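Local atomic coordinates of twin-arginine translocation pathway signal (Rhodoferax ferrireducens, PDB entry 5IM2), a protein that probably serves as the extracytoplasmic solute-binding component of a TRAP transporter, capturing benzoate or a related small aromatic carboxylate. Residues A[124-128]-A[339-343]; A[136-140]-A[296-300]. All blocks are in the same frame, centred on the assembly; numbering follows the deposited sequence.

Contact 1 (A[124-128]-A[339-343]); sequences PRIEV and WVEDM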
loop_
_atom_site.group_PDB
_atom_site.type_symbol
_atom_site.label_atom_id
_atom_site.label_comp_id
_atom_site.label_asym_id
_atom_site.label_seq_id
_atom_site.Cartn_x
_atom_site.Cartn_y
_atom_site.Cartn_z
ATOM N N PRO A 124 11.272 1.875 -8.787
ATOM C CA PRO A 124 11.045 3.319 -8.870
ATOM C C PRO A 124 9.802 3.713 -9.635
ATOM O O PRO A 124 9.187 4.723 -9.284
ATOM C CB PRO A 124 12.310 3.827 -9.566
ATOM C CG PRO A 124 12.831 2.666 -10.333
ATOM C CD PRO A 124 12.502 1.466 -9.481
ATOM N N ARG A 125 9.405 2.987 -10.678
ATOM C CA ARG A 125 8.327 3.527 -11.511
ATOM C C ARG A 125 6.935 3.372 -10.886
ATOM O O ARG A 125 6.048 4.205 -11.134
ATOM C CB ARG A 125 8.365 2.869 -12.886
ATOM C CG ARG A 125 9.510 3.319 -13.733
ATOM C CD ARG A 125 9.700 2.437 -14.928
ATOM N NE ARG A 125 10.376 1.215 -14.555
ATOM C CZ ARG A 125 10.845 0.320 -15.420
ATOM N NH1 ARG A 125 10.679 0.486 -16.729
ATOM N NH2 ARG A 125 11.466 -0.755 -14.970
ATOM N N ILE A 126 6.706 2.331 -10.075
ATOM C CA ILE A 126 5.391 2.163 -9.477
ATOM C C ILE A 126 5.109 3.252 -8.445
ATOM O O ILE A 126 3.950 3.484 -8.063
ATOM C CB ILE A 126 5.256 0.761 -8.857
ATOM C CG1 ILE A 126 3.793 0.493 -8.546
ATOM C CG2 ILE A 126 6.101 0.603 -7.619
ATOM C CD1 ILE A 126 3.543 -0.875 -7.881
ATOM N N GLU A 127 6.162 3.944 -7.997
ATOM C CA GLU A 127 6.049 4.984 -6.981
ATOM C C GLU A 127 5.210 6.182 -7.412
ATOM O O GLU A 127 4.875 7.008 -6.564
ATOM C CB GLU A 127 7.427 5.534 -6.601
ATOM C CG GLU A 127 8.389 4.642 -5.896
ATOM C CD GLU A 127 9.738 5.363 -5.670
ATOM O OE1 GLU A 127 10.089 6.323 -6.432
ATOM O OE2 GLU A 127 10.455 4.974 -4.736
ATOM N N VAL A 128 4.877 6.307 -8.698
ATOM C CA VAL A 128 4.070 7.424 -9.165
ATOM C C VAL A 128 2.750 7.477 -8.389
ATOM O O VAL A 128 2.171 8.553 -8.180
ATOM C CB VAL A 128 3.866 7.298 -10.692
ATOM C CG1 VAL A 128 2.971 6.118 -11.046
ATOM C CG2 VAL A 128 3.359 8.609 -11.268
ATOM N N TRP A 339 10.337 13.547 -8.559
ATOM C CA TRP A 339 10.196 12.172 -9.022
ATOM C C TRP A 339 10.385 12.083 -10.539
ATOM O O TRP A 339 11.060 11.171 -11.037
ATOM C CB TRP A 339 8.827 11.636 -8.589
ATOM C CG TRP A 339 8.582 10.214 -9.014
ATOM C CD1 TRP A 339 8.949 9.096 -8.339
ATOM C CD2 TRP A 339 7.948 9.765 -10.224
ATOM N NE1 TRP A 339 8.604 7.973 -9.054
ATOM C CE2 TRP A 339 7.988 8.348 -10.212
ATOM C CE3 TRP A 339 7.366 10.419 -11.325
ATOM C CZ2 TRP A 339 7.464 7.567 -11.258
ATOM C CZ3 TRP A 339 6.851 9.649 -12.357
ATOM C CH2 TRP A 339 6.911 8.222 -12.309
ATOM N N VAL A 340 9.791 13.021 -11.287
ATOM C CA VAL A 340 9.979 13.044 -12.735
ATOM C C VAL A 340 11.454 13.173 -13.070
ATOM O O VAL A 340 11.984 12.465 -13.939
ATOM C CB VAL A 340 9.139 14.177 -13.347
ATOM C CG1 VAL A 340 9.620 14.523 -14.784
ATOM C CG2 VAL A 340 7.670 13.769 -13.333
ATOM N N GLU A 341 12.153 14.057 -12.365
ATOM C CA GLU A 341 13.575 14.239 -12.621
ATOM C C GLU A 341 14.367 12.972 -12.290
ATOM O O GLU A 341 15.280 12.585 -13.036
ATOM C CB GLU A 341 14.054 15.442 -11.817
ATOM C CG GLU A 341 15.447 15.925 -12.144
ATOM C CD GLU A 341 15.738 17.296 -11.554
ATOM O OE1 GLU A 341 14.899 17.790 -10.768
ATOM O OE2 GLU A 341 16.796 17.882 -11.879
ATOM N N ASP A 342 14.028 12.302 -11.182
ATOM C CA ASP A 342 14.683 11.042 -10.827
ATOM C C ASP A 342 14.437 9.964 -11.879
ATOM O O ASP A 342 15.344 9.172 -12.183
ATOM C CB ASP A 342 14.204 10.559 -9.457
ATOM C CG ASP A 342 14.963 9.358 -8.982
ATOM O OD1 ASP A 342 16.208 9.364 -9.109
ATOM O OD2 ASP A 342 14.336 8.401 -8.489
ATOM N N MET A 343 13.210 9.888 -12.422
ATOM C CA MET A 343 12.936 8.899 -13.469
ATOM C C MET A 343 13.750 9.205 -14.726
ATOM O O MET A 343 14.287 8.297 -15.367
ATOM C CB MET A 343 11.445 8.856 -13.804
ATOM C CG MET A 343 10.523 8.352 -12.660
ATOM S SD MET A 343 11.020 6.800 -11.869
ATOM C CE MET A 343 11.754 7.510 -10.397
#
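Trp339 supplies most of the surface that helix 334-345 offers to the turn at 124-128, and its indole meets that turn through both polar edge and apolar face. The polar part is slight: NE1 gives a weak hydrogen bond to Pro124 O, 3.3 Å long with an N-H...O angle of 151°, the acceptor lying in the ring plane. Glu127 OE1 also sits at this edge, 3.4 Å from NE1, its carboxylate turned 48° from the ring. That carboxylate has firmer partners in Arg196, by a salt bridge through OE2, and Gln197.

The apolar part is a CH-pi contact. Val128 CB stands over the six-membered ring, 4.0 Å from its centroid, while CG2 reaches CH2 and CZ3. Met343 CG lies 3.4 Å above the opposite face, toward the rim, so the ring has an aliphatic neighbour on each face. The methionine chain bends at chi2 (-50°) and again at chi3, which carries CE to 3.8 Å from Pro124 CB; a flexible, unbranched thioether can make this turn. A leucine in place of Trp339 would probably cost Pro124 O the indole N-H, leaving it the weak bond from Glu127 N, and open a gap between Val128 and Met343.

Tyr148 of helix 138-152, Leu353 of helix 350-367 and Gln197 of helix 196-205 also touch the indole, placing this buried contact where three further helices converge on helix 334-345.

Contact 2 (A[136-140]-A[296-300]); sequences TNAEA and GRVQQ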
loop_
_atom_site.group_PDB
_atom_site.type_symbol
_atom_site.label_atom_id
_atom_site.label_comp_id
_atom_site.label_asym_id
_atom_site.label_seq_id
_atom_site.Cartn_x
_atom_site.Cartn_y
_atom_site.Cartn_z
ATOM N N THR A 136 -7.920 8.737 -6.448
ATOM C CA THR A 136 -9.333 9.033 -6.267
ATOM C C THR A 136 -9.878 8.087 -5.185
ATOM O O THR A 136 -9.909 8.451 -4.000
ATOM C CB THR A 136 -10.075 8.886 -7.588
ATOM O OG1 THR A 136 -9.796 7.608 -8.145
ATOM C CG2 THR A 136 -9.611 9.919 -8.579
ATOM N N ASN A 137 -10.251 6.863 -5.565
ATOM C CA ASN A 137 -10.539 5.794 -4.603
ATOM C C ASN A 137 -9.624 4.599 -4.868
ATOM O O ASN A 137 -9.012 4.487 -5.932
ATOM C CB ASN A 137 -12.013 5.382 -4.677
ATOM C CG ASN A 137 -12.381 4.822 -5.998
ATOM O OD1 ASN A 137 -12.083 3.687 -6.264
ATOM N ND2 ASN A 137 -13.051 5.621 -6.854
ATOM N N ALA A 138 -9.486 3.720 -3.875
ATOM C CA ALA A 138 -8.515 2.630 -3.992
ATOM C C ALA A 138 -8.852 1.650 -5.113
ATOM O O ALA A 138 -7.942 1.136 -5.768
ATOM C CB ALA A 138 -8.385 1.894 -2.662
ATOM N N GLU A 139 -10.139 1.341 -5.329
ATOM C CA GLU A 139 -10.481 0.413 -6.406
ATOM C C GLU A 139 -10.026 0.962 -7.754
ATOM O O GLU A 139 -9.325 0.286 -8.513
ATOM C CB GLU A 139 -11.985 0.125 -6.440
ATOM C CG GLU A 139 -12.378 -0.845 -7.525
ATOM C CD GLU A 139 -13.880 -0.999 -7.625
ATOM O OE1 GLU A 139 -14.609 -0.342 -6.830
ATOM O OE2 GLU A 139 -14.330 -1.745 -8.530
ATOM N N ALA A 140 -10.420 2.191 -8.062
ATOM C CA ALA A 140 -10.043 2.801 -9.338
ATOM C C ALA A 140 -8.535 2.937 -9.477
ATOM O O ALA A 140 -7.959 2.592 -10.524
ATOM C CB ALA A 140 -10.754 4.152 -9.466
ATOM N N GLY A 296 -7.987 -3.534 -3.774
ATOM C CA GLY A 296 -8.067 -2.152 -3.332
ATOM C C GLY A 296 -9.422 -1.801 -2.739
ATOM O O GLY A 296 -9.506 -1.125 -1.717
ATOM N N ARG A 297 -10.513 -2.244 -3.379
ATOM C CA ARG A 297 -11.835 -1.935 -2.867
ATOM C C ARG A 297 -11.992 -2.451 -1.431
ATOM O O ARG A 297 -12.487 -1.737 -0.545
ATOM C CB ARG A 297 -12.904 -2.537 -3.779
ATOM C CG ARG A 297 -14.266 -2.104 -3.415
ATOM C CD ARG A 297 -15.389 -2.671 -4.274
ATOM N NE ARG A 297 -16.634 -2.170 -3.705
ATOM C CZ ARG A 297 -17.380 -1.185 -4.198
ATOM N NH1 ARG A 297 -17.089 -0.589 -5.356
ATOM N NH2 ARG A 297 -18.470 -0.823 -3.531
ATOM N N VAL A 298 -11.568 -3.692 -1.193
ATOM C CA VAL A 298 -11.736 -4.329 0.121
ATOM C C VAL A 298 -10.840 -3.662 1.157
ATOM O O VAL A 298 -11.249 -3.454 2.314
ATOM C CB VAL A 298 -11.469 -5.839 0.010
ATOM C CG1 VAL A 298 -11.470 -6.483 1.381
ATOM C CG2 VAL A 298 -12.542 -6.484 -0.879
ATOM N N GLN A 299 -9.621 -3.281 0.764
ATOM C CA GLN A 299 -8.742 -2.606 1.720
ATOM C C GLN A 299 -9.359 -1.282 2.171
ATOM O O GLN A 299 -9.400 -0.963 3.370
ATOM C CB GLN A 299 -7.358 -2.392 1.140
ATOM C CG GLN A 299 -6.302 -2.140 2.277
ATOM C CD GLN A 299 -4.881 -2.351 1.831
ATOM O OE1 GLN A 299 -4.590 -2.551 0.664
ATOM N NE2 GLN A 299 -3.984 -2.266 2.772
ATOM N N GLN A 300 -9.880 -0.509 1.231
ATOM C CA GLN A 300 -10.522 0.746 1.619
ATOM C C GLN A 300 -11.832 0.507 2.364
ATOM O O GLN A 300 -12.229 1.331 3.201
ATOM C CB GLN A 300 -10.738 1.632 0.380
ATOM C CG GLN A 300 -11.352 2.981 0.719
ATOM C CD GLN A 300 -11.266 4.019 -0.370
ATOM O OE1 GLN A 300 -10.967 3.715 -1.520
ATOM N NE2 GLN A 300 -11.584 5.257 -0.024
HETATM O O HOH W 1 -11.311 7.745 -1.593
HETATM O O HOH W 2 -12.295 1.860 -3.313
#
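Asn137 and Ala138 meet Gln300 where helix 138-152 begins, beside the last turns of helix 289-301. Just ahead of them, Thr136 is joined to Gln300 through water 1, which donates to the threonine O and accepts from the glutamine NE2.

Asn137 is the N-cap. With CG held between its backbone N and carbonyl carbon (chi1 63°), OD1 turns back over the first turn and accepts from Ala140 N at 2.9 Å. The bond is almost straight at the hydrogen, 178°, although the donor lies above the amide's carbonyl plane. Asparagine suits the post because its short side chain can stand in for the carbonyl of a preceding turn that the helix lacks.

Ala138 N is taken up instead by the neighbouring helix: Gln300 OE1, at the end of an extended chain, accepts from it at 2.8 Å in a nearly straight bond. The small methyl of Ala138 lets the helices approach closely, CB resting 3.4 Å from Gly296 O, and glycine adds no side chain where a CB would run into Ala138 O.

Glu139 N donates to water 2, which also lies 2.9 Å from Gln300 OE1. The glutamate side chain runs alongside that of Arg297, both pointing the same way, and their salt bridge joins OE1 to NH1 at 2.9 Å. NH1 comes from the syn side of the carboxylate, whose plane is turned 79° from the guanidinium.

The contact thus joins an Asn N-cap at the start of helix 138-152, packed closely on helix 289-301 through Ala138 and Gly296, to the ligand site: Gln299, on the latter helix, touches the benzoate and is hydrogen-bonded to Glu234, another pocket residue.

Overall arrangement
Contact 1 uses the loop ahead of helix 138-152, contact 2 the beginning of that helix, and each meets a helix far later in the sequence. Helix 138-152 also flanks contact 1 through Tyr148, and helix 350-367 touches both. The centres of contact 1 and contact 2 are 22 Å apart, and the two do not touch. Contact 1 is wholly buried, and an aromatic ring with its apolar neighbours does most of the work, charged groups being paired around it. Contact 2 is closer to the chain's centre yet only partly buried; waters, a glutamine amide and a salt bridge dominate there, with tiny residues setting the spacing. Of the two, contact 2 alone contains a residue of the benzoate pocket.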